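SAM-dependent O-methyltransferase (PDB 1O54) probably catalyses the S-adenosyl-L-methionine-dependent N1-methylation of adenosine 58 in tRNA, working as a homotetramer built as a dimer of dimers. Local coordinates at residues V16-K21 against I77-L82; K225-E228 against R233-V236. All blocks are in the same frame, centred on the assembly; numbering follows the deposited sequence.

Contact 1 (V16-K21 against I77-L82); sequences VADTLK and ILIPSL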
ATOM      1  N   VAL A  16      21.183  18.075  31.428  1.00 32.70           N
ATOM      2  CA  VAL A  16      21.906  17.392  32.486  1.00 33.74           C
ATOM      3  C   VAL A  16      21.385  15.994  32.683  1.00 33.24           C
ATOM      4  O   VAL A  16      22.155  15.082  32.980  1.00 33.58           O
ATOM      5  CB  VAL A  16      21.916  18.221  33.814  1.00 34.63           C
ATOM      6  CG1 VAL A  16      22.301  17.367  35.008  1.00 36.30           C
ATOM      7  CG2 VAL A  16      22.867  19.404  33.682  1.00 34.86           C
ATOM      8  N   ALA A  17      20.080  15.787  32.501  1.00 33.10           N
ATOM      9  CA  ALA A  17      19.534  14.447  32.675  1.00 32.94           C
ATOM     10  C   ALA A  17      20.088  13.441  31.646  1.00 32.53           C
ATOM     11  O   ALA A  17      19.977  12.232  31.844  1.00 33.05           O
ATOM     12  CB  ALA A  17      18.021  14.508  32.608  1.00 34.18           C
ATOM     13  N   ASP A  18      20.696  13.938  30.562  1.00 30.90           N
ATOM     14  CA  ASP A  18      21.309  13.075  29.537  1.00 30.16           C
ATOM     15  C   ASP A  18      22.793  12.774  29.793  1.00 30.05           C
ATOM     16  O   ASP A  18      23.435  12.157  28.960  1.00 30.62           O
ATOM     17  CB  ASP A  18      21.247  13.747  28.178  1.00 29.84           C
ATOM     18  CG  ASP A  18      19.864  13.730  27.549  1.00 31.82           C
ATOM     19  OD1 ASP A  18      18.922  13.147  28.130  1.00 31.02           O
ATOM     20  OD2 ASP A  18      19.691  14.298  26.450  1.00 33.54           O
ATOM     21  N   THR A  19      23.333  13.231  30.915  1.00 28.99           N
ATOM     22  CA  THR A  19      24.733  12.967  31.278  1.00 28.88           C
ATOM     23  C   THR A  19      25.019  11.463  31.324  1.00 29.54           C
ATOM     24  O   THR A  19      24.239  10.713  31.911  1.00 29.36           O
ATOM     25  CB  THR A  19      25.009  13.596  32.639  1.00 28.66           C
ATOM     26  OG1 THR A  19      24.864  15.019  32.535  1.00 27.57           O
ATOM     27  CG2 THR A  19      26.469  13.371  33.071  1.00 29.37           C
ATOM     28  N   LEU A  20      26.104  11.017  30.690  1.00 29.86           N
ATOM     29  CA  LEU A  20      26.381   9.582  30.607  1.00 31.28           C
ATOM     30  C   LEU A  20      27.095   9.125  31.865  1.00 31.46           C
ATOM     31  O   LEU A  20      28.099   9.714  32.280  1.00 31.40           O
ATOM     32  CB  LEU A  20      27.240   9.252  29.391  1.00 31.98           C
ATOM     33  CG  LEU A  20      26.655   9.759  28.069  1.00 33.95           C
ATOM     34  CD1 LEU A  20      27.685   9.622  26.999  1.00 38.48           C
ATOM     35  CD2 LEU A  20      25.391   9.013  27.722  1.00 37.10           C
ATOM     36  N   LYS A  21      26.552   8.092  32.494  1.00 31.33           N
ATOM     37  CA  LYS A  21      27.192   7.515  33.666  1.00 32.22           C
ATOM     38  C   LYS A  21      27.124   5.991  33.660  1.00 31.43           C
ATOM     39  O   LYS A  21      26.382   5.394  32.864  1.00 30.20           O
ATOM     40  CB  LYS A  21      26.596   8.096  34.940  1.00 33.04           C
ATOM     41  CG  LYS A  21      25.160   7.851  35.127  1.00 35.96           C
ATOM     42  CD  LYS A  21      24.455   9.107  35.621  1.00 38.80           C
ATOM     43  CE  LYS A  21      22.936   8.914  35.597  1.00 40.62           C
ATOM     44  NZ  LYS A  21      22.316   9.064  34.216  1.00 39.94           N
ATOM     45  N   ILE A  77      27.689   8.923  19.650  1.00 23.87           N
ATOM     46  CA  ILE A  77      27.041   8.477  20.894  1.00 23.63           C
ATOM     47  C   ILE A  77      25.676   9.112  20.964  1.00 24.00           C
ATOM     48  O   ILE A  77      25.537  10.347  20.822  1.00 24.45           O
ATOM     49  CB  ILE A  77      27.880   8.955  22.119  1.00 23.53           C
ATOM     50  CG1 ILE A  77      29.297   8.374  22.084  1.00 24.55           C
ATOM     51  CG2 ILE A  77      27.182   8.593  23.427  1.00 24.79           C
ATOM     52  CD1 ILE A  77      30.326   9.231  22.859  1.00 26.12           C
ATOM     53  N   LEU A  78      24.657   8.271  21.170  1.00 24.85           N
ATOM     54  CA  LEU A  78      23.269   8.697  21.221  1.00 26.33           C
ATOM     55  C   LEU A  78      22.593   8.088  22.444  1.00 26.94           C
ATOM     56  O   LEU A  78      23.057   7.079  22.986  1.00 28.03           O
ATOM     57  CB  LEU A  78      22.502   8.288  19.944  1.00 25.84           C
ATOM     58  CG  LEU A  78      23.101   8.785  18.613  1.00 27.10           C
ATOM     59  CD1 LEU A  78      22.356   8.217  17.448  1.00 29.93           C
ATOM     60  CD2 LEU A  78      23.132  10.324  18.506  1.00 29.74           C
ATOM     61  N   ILE A  79      21.502   8.723  22.852  1.00 27.99           N
ATOM     62  CA  ILE A  79      20.662   8.210  23.901  1.00 29.49           C
ATOM     63  C   ILE A  79      19.582   7.436  23.142  1.00 28.53           C
ATOM     64  O   ILE A  79      18.898   7.993  22.301  1.00 28.53           O
ATOM     65  CB  ILE A  79      20.005   9.331  24.723  1.00 30.81           C
ATOM     66  CG1 ILE A  79      21.058  10.206  25.432  1.00 34.37           C
ATOM     67  CG2 ILE A  79      19.060   8.718  25.756  1.00 32.11           C
ATOM     68  CD1 ILE A  79      22.008   9.469  26.297  1.00 35.37           C
ATOM     69  N   PRO A  80      19.424   6.158  23.412  1.00 28.80           N
ATOM     70  CA  PRO A  80      18.389   5.383  22.719  1.00 27.79           C
ATOM     71  C   PRO A  80      16.988   5.886  23.014  1.00 27.05           C
ATOM     72  O   PRO A  80      16.678   6.309  24.145  1.00 27.32           O
ATOM     73  CB  PRO A  80      18.545   3.957  23.278  1.00 29.38           C
ATOM     74  CG  PRO A  80      19.576   4.003  24.281  1.00 31.27           C
ATOM     75  CD  PRO A  80      20.129   5.381  24.415  1.00 29.44           C
ATOM     76  N   SER A  81      16.161   5.824  21.993  1.00 25.69           N
ATOM     77  CA  SER A  81      14.728   6.111  22.148  1.00 25.40           C
ATOM     78  C   SER A  81      14.036   4.831  22.610  1.00 24.41           C
ATOM     79  O   SER A  81      14.595   3.734  22.566  1.00 24.95           O
ATOM     80  CB  SER A  81      14.108   6.578  20.830  1.00 25.69           C
ATOM     81  OG  SER A  81      14.237   5.573  19.832  1.00 25.51           O
ATOM     82  N   LEU A  82      12.775   4.978  22.997  1.00 23.78           N
ATOM     83  CA  LEU A  82      11.968   3.822  23.298  1.00 24.08           C
ATOM     84  C   LEU A  82      11.865   2.936  22.073  1.00 23.63           C
ATOM     85  O   LEU A  82      12.005   1.746  22.190  1.00 23.44           O
ATOM     86  CB  LEU A  82      10.617   4.281  23.806  1.00 25.06           C
ATOM     87  CG  LEU A  82       9.644   3.160  24.143  1.00 25.31           C
ATOM     88  CD1 LEU A  82      10.224   2.229  25.173  1.00 24.95           C
ATOM     89  CD2 LEU A  82       8.320   3.718  24.613  1.00 26.21           C
TER

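Contact 2 (K225-E228 against R233-V236); sequences KLQE and RIEV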
ATOM      1  N   LYS A 225     -17.685 -11.718  18.004  1.00 25.22           N
ATOM      2  CA  LYS A 225     -17.845 -11.635  19.450  1.00 26.00           C
ATOM      3  C   LYS A 225     -18.167 -10.201  19.910  1.00 25.68           C
ATOM      4  O   LYS A 225     -19.050  -9.967  20.738  1.00 26.99           O
ATOM      5  CB  LYS A 225     -16.597 -12.212  20.116  1.00 26.58           C
ATOM      6  CG  LYS A 225     -16.599 -12.109  21.611  1.00 30.81           C
ATOM      7  CD  LYS A 225     -17.773 -12.825  22.238  1.00 34.68           C
ATOM      8  CE  LYS A 225     -17.765 -14.308  21.897  1.00 36.17           C
ATOM      9  N   LEU A 226     -17.479  -9.225  19.340  1.00 25.16           N
ATOM     10  CA  LEU A 226     -17.771  -7.821  19.624  1.00 25.13           C
ATOM     11  C   LEU A 226     -19.232  -7.458  19.316  1.00 26.75           C
ATOM     12  O   LEU A 226     -19.883  -6.709  20.067  1.00 27.43           O
ATOM     13  CB  LEU A 226     -16.824  -6.885  18.832  1.00 25.18           C
ATOM     14  CG  LEU A 226     -15.379  -6.844  19.332  1.00 25.86           C
ATOM     15  CD1 LEU A 226     -14.511  -6.147  18.326  1.00 27.85           C
ATOM     16  CD2 LEU A 226     -15.231  -6.117  20.672  1.00 26.42           C
ATOM     17  N   GLN A 227     -19.732  -7.993  18.211  1.00 27.23           N
ATOM     18  CA  GLN A 227     -21.062  -7.674  17.741  1.00 28.98           C
ATOM     19  C   GLN A 227     -22.138  -8.316  18.604  1.00 29.29           C
ATOM     20  O   GLN A 227     -23.291  -7.919  18.534  1.00 31.99           O
ATOM     21  CB  GLN A 227     -21.188  -7.963  16.231  1.00 29.79           C
ATOM     22  CG  GLN A 227     -20.377  -6.863  15.507  1.00 33.04           C
ATOM     23  CD  GLN A 227     -20.194  -7.027  14.031  1.00 37.29           C
ATOM     24  OE1 GLN A 227     -20.664  -7.997  13.454  1.00 40.86           O
ATOM     25  NE2 GLN A 227     -19.486  -6.054  13.408  1.00 37.32           N
ATOM     26  N   GLU A 228     -21.771  -9.281  19.434  1.00 29.11           N
ATOM     27  CA  GLU A 228     -22.716  -9.878  20.376  1.00 29.76           C
ATOM     28  C   GLU A 228     -22.913  -9.014  21.630  1.00 29.43           C
ATOM     29  O   GLU A 228     -23.875  -9.228  22.359  1.00 30.15           O
ATOM     30  CB  GLU A 228     -22.244 -11.270  20.779  1.00 30.66           C
ATOM     31  CG  GLU A 228     -22.319 -12.239  19.610  1.00 34.26           C
ATOM     32  CD  GLU A 228     -21.627 -13.569  19.859  1.00 37.90           C
ATOM     33  OE1 GLU A 228     -21.131 -13.821  20.981  1.00 39.20           O
ATOM     34  OE2 GLU A 228     -21.602 -14.376  18.896  1.00 42.12           O
ATOM     35  N   ARG A 233     -19.083   1.843  17.174  1.00 23.22           N
ATOM     36  CA  ARG A 233     -17.900   2.437  16.528  1.00 24.42           C
ATOM     37  C   ARG A 233     -16.822   1.354  16.353  1.00 23.75           C
ATOM     38  O   ARG A 233     -15.634   1.573  16.606  1.00 23.51           O
ATOM     39  CB  ARG A 233     -17.382   3.648  17.317  1.00 25.02           C
ATOM     40  CG  ARG A 233     -18.387   4.792  17.438  1.00 29.41           C
ATOM     41  CD  ARG A 233     -17.808   5.996  18.184  1.00 33.82           C
ATOM     42  NE  ARG A 233     -17.103   6.894  17.285  1.00 37.61           N
ATOM     43  CZ  ARG A 233     -16.338   7.907  17.659  1.00 40.76           C
ATOM     44  NH1 ARG A 233     -16.140   8.185  18.930  1.00 44.89           N
ATOM     45  NH2 ARG A 233     -15.775   8.660  16.748  1.00 41.92           N
ATOM     46  N   ILE A 234     -17.234   0.190  15.864  1.00 23.15           N
ATOM     47  CA  ILE A 234     -16.259  -0.900  15.637  1.00 23.28           C
ATOM     48  C   ILE A 234     -15.550  -0.613  14.330  1.00 23.20           C
ATOM     49  O   ILE A 234     -16.197  -0.405  13.261  1.00 23.92           O
ATOM     50  CB  ILE A 234     -16.960  -2.289  15.591  1.00 23.88           C
ATOM     51  CG1 ILE A 234     -17.605  -2.594  16.930  1.00 25.82           C
ATOM     52  CG2 ILE A 234     -15.940  -3.391  15.266  1.00 26.32           C
ATOM     53  CD1 ILE A 234     -18.589  -3.692  16.892  1.00 29.16           C
ATOM     54  N   GLU A 235     -14.228  -0.620  14.392  1.00 22.66           N
ATOM     55  CA  GLU A 235     -13.377  -0.377  13.225  1.00 23.75           C
ATOM     56  C   GLU A 235     -12.216  -1.358  13.163  1.00 22.82           C
ATOM     57  O   GLU A 235     -11.759  -1.852  14.177  1.00 22.52           O
ATOM     58  CB  GLU A 235     -12.797   1.008  13.271  1.00 24.27           C
ATOM     59  CG  GLU A 235     -13.844   2.128  13.305  1.00 27.51           C
ATOM     60  CD  GLU A 235     -13.282   3.518  13.042  1.00 33.36           C
ATOM     61  OE1 GLU A 235     -12.039   3.729  13.020  1.00 32.90           O
ATOM     62  OE2 GLU A 235     -14.132   4.444  12.912  1.00 39.02           O
ATOM     63  N   VAL A 236     -11.781  -1.643  11.942  1.00 22.21           N
ATOM     64  CA  VAL A 236     -10.645  -2.525  11.704  1.00 21.98           C
ATOM     65  C   VAL A 236      -9.676  -1.794  10.760  1.00 22.28           C
ATOM     66  O   VAL A 236     -10.088  -1.343   9.684  1.00 22.59           O
ATOM     67  CB  VAL A 236     -11.105  -3.852  11.054  1.00 21.32           C
ATOM     68  CG1 VAL A 236      -9.915  -4.729  10.700  1.00 22.98           C
ATOM     69  CG2 VAL A 236     -12.101  -4.593  11.905  1.00 22.48           C
TER

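Contact 1 (V16-K21 against I77-L82)
The 3-10 turn and loop of 16-21 pass beside the end of strand 74-78, coming closest at D18 and I79, whose CA atoms are 7.5 Å apart; this spacing leaves the joining to side chains. L20 makes both apolar side-chain contacts, with a different methyl for each isoleucine. Its CD1 meets CG2 of I77 at 3.8 Å. Its CD2 lies 3.7 Å from CD1 of I79, and these two side chains run past each other in opposite senses. With CG1 beside the backbone N (chi1 -60°), CG2 of I77 stands anti to that N, and it is this branch that meets L20. The CD1 methyl of I79 also comes within 4.0 Å of the carbonyl O of D18, a van der Waals contact. The turn is pinned at V16 O, which accepts from T19 N at 3.0 Å and from T19 OG1 at 2.7 Å. V26 and L28 of strand 25-30 extend the greasy patch, against L20 and I77 respectively. The carboxylate of D18 forms a salt bridge with K204 of the second subunit, and I79 O accepts from R208 of that subunit. Dispersion thus attaches the N-terminal loop to the small antiparallel sheet, while polar groups beside it serve the subunit interface.

Contact 2 (K225-E228 against R233-V236)
Q227 brings the one flat group among the residues that touch here, a carboxamide, and neither of its faces is packed against 233-236: I234 meets the aliphatic stem instead, with its CD1 3.9 Å from CG of Q227. The amide is engaged at its nitrogen by another chain, NE2 donating to the carbonyl O of P246 of the second subunit, while P248 of that subunit packs on the same side chain. An extended chain beyond CG (chi2 172°) carries the amide out to this partner and leaves CG beside the isoleucine. The same CD1 of I234 reaches L226, lying 4.1 Å from its CB, so one methyl is lodged against two successive residues, L226 and Q227. The reach comes from the torsions of I234: CG1 stands anti to the carbonyl carbon, and CD1 continues outward from it (chi2 164°). L226 and I234 are also the nearest pair of backbones, 8.1 Å between CA atoms, a spacing filled by side chains. Beyond the two segments, L223 of the helix touches I234, while I265 and A267 of strand 263-269 touch L226 and I234 respectively. Helix 216-228 follows strand 207-213, and the short strand 231-232 precedes the corner at R233, where the backbone is left-handed. Strand 263-269 lies between 207-213 and 234-245, antiparallel to both, consistent with the class I methyltransferase fold, whose last strand inserts antiparallel between its two neighbours. The contact is therefore purely nonpolar between its two segments, seating 225-228 on the sheet, while the polar end of Q227 contributes to subunit association.

How the contacts relate
Contact 1 and contact 2 lie on opposite sides of the chain's centre, with their own centres 42 Å apart and nearest atoms about 23 Å apart, so within one chain neither touches the other. The assembly brings their segments together: L78 of 77-82 packs on R233 of the second subunit, which forms salt bridges with E35 and D84 of the chain that carries L78. In that same chain D84 also accepts from S81 N, which ties the end of 77-82 to this ionic site. Both contacts lie away from the predicted S-adenosyl-L-methionine residues E144, D172 and D188; both touch the second subunit, which is their shared setting.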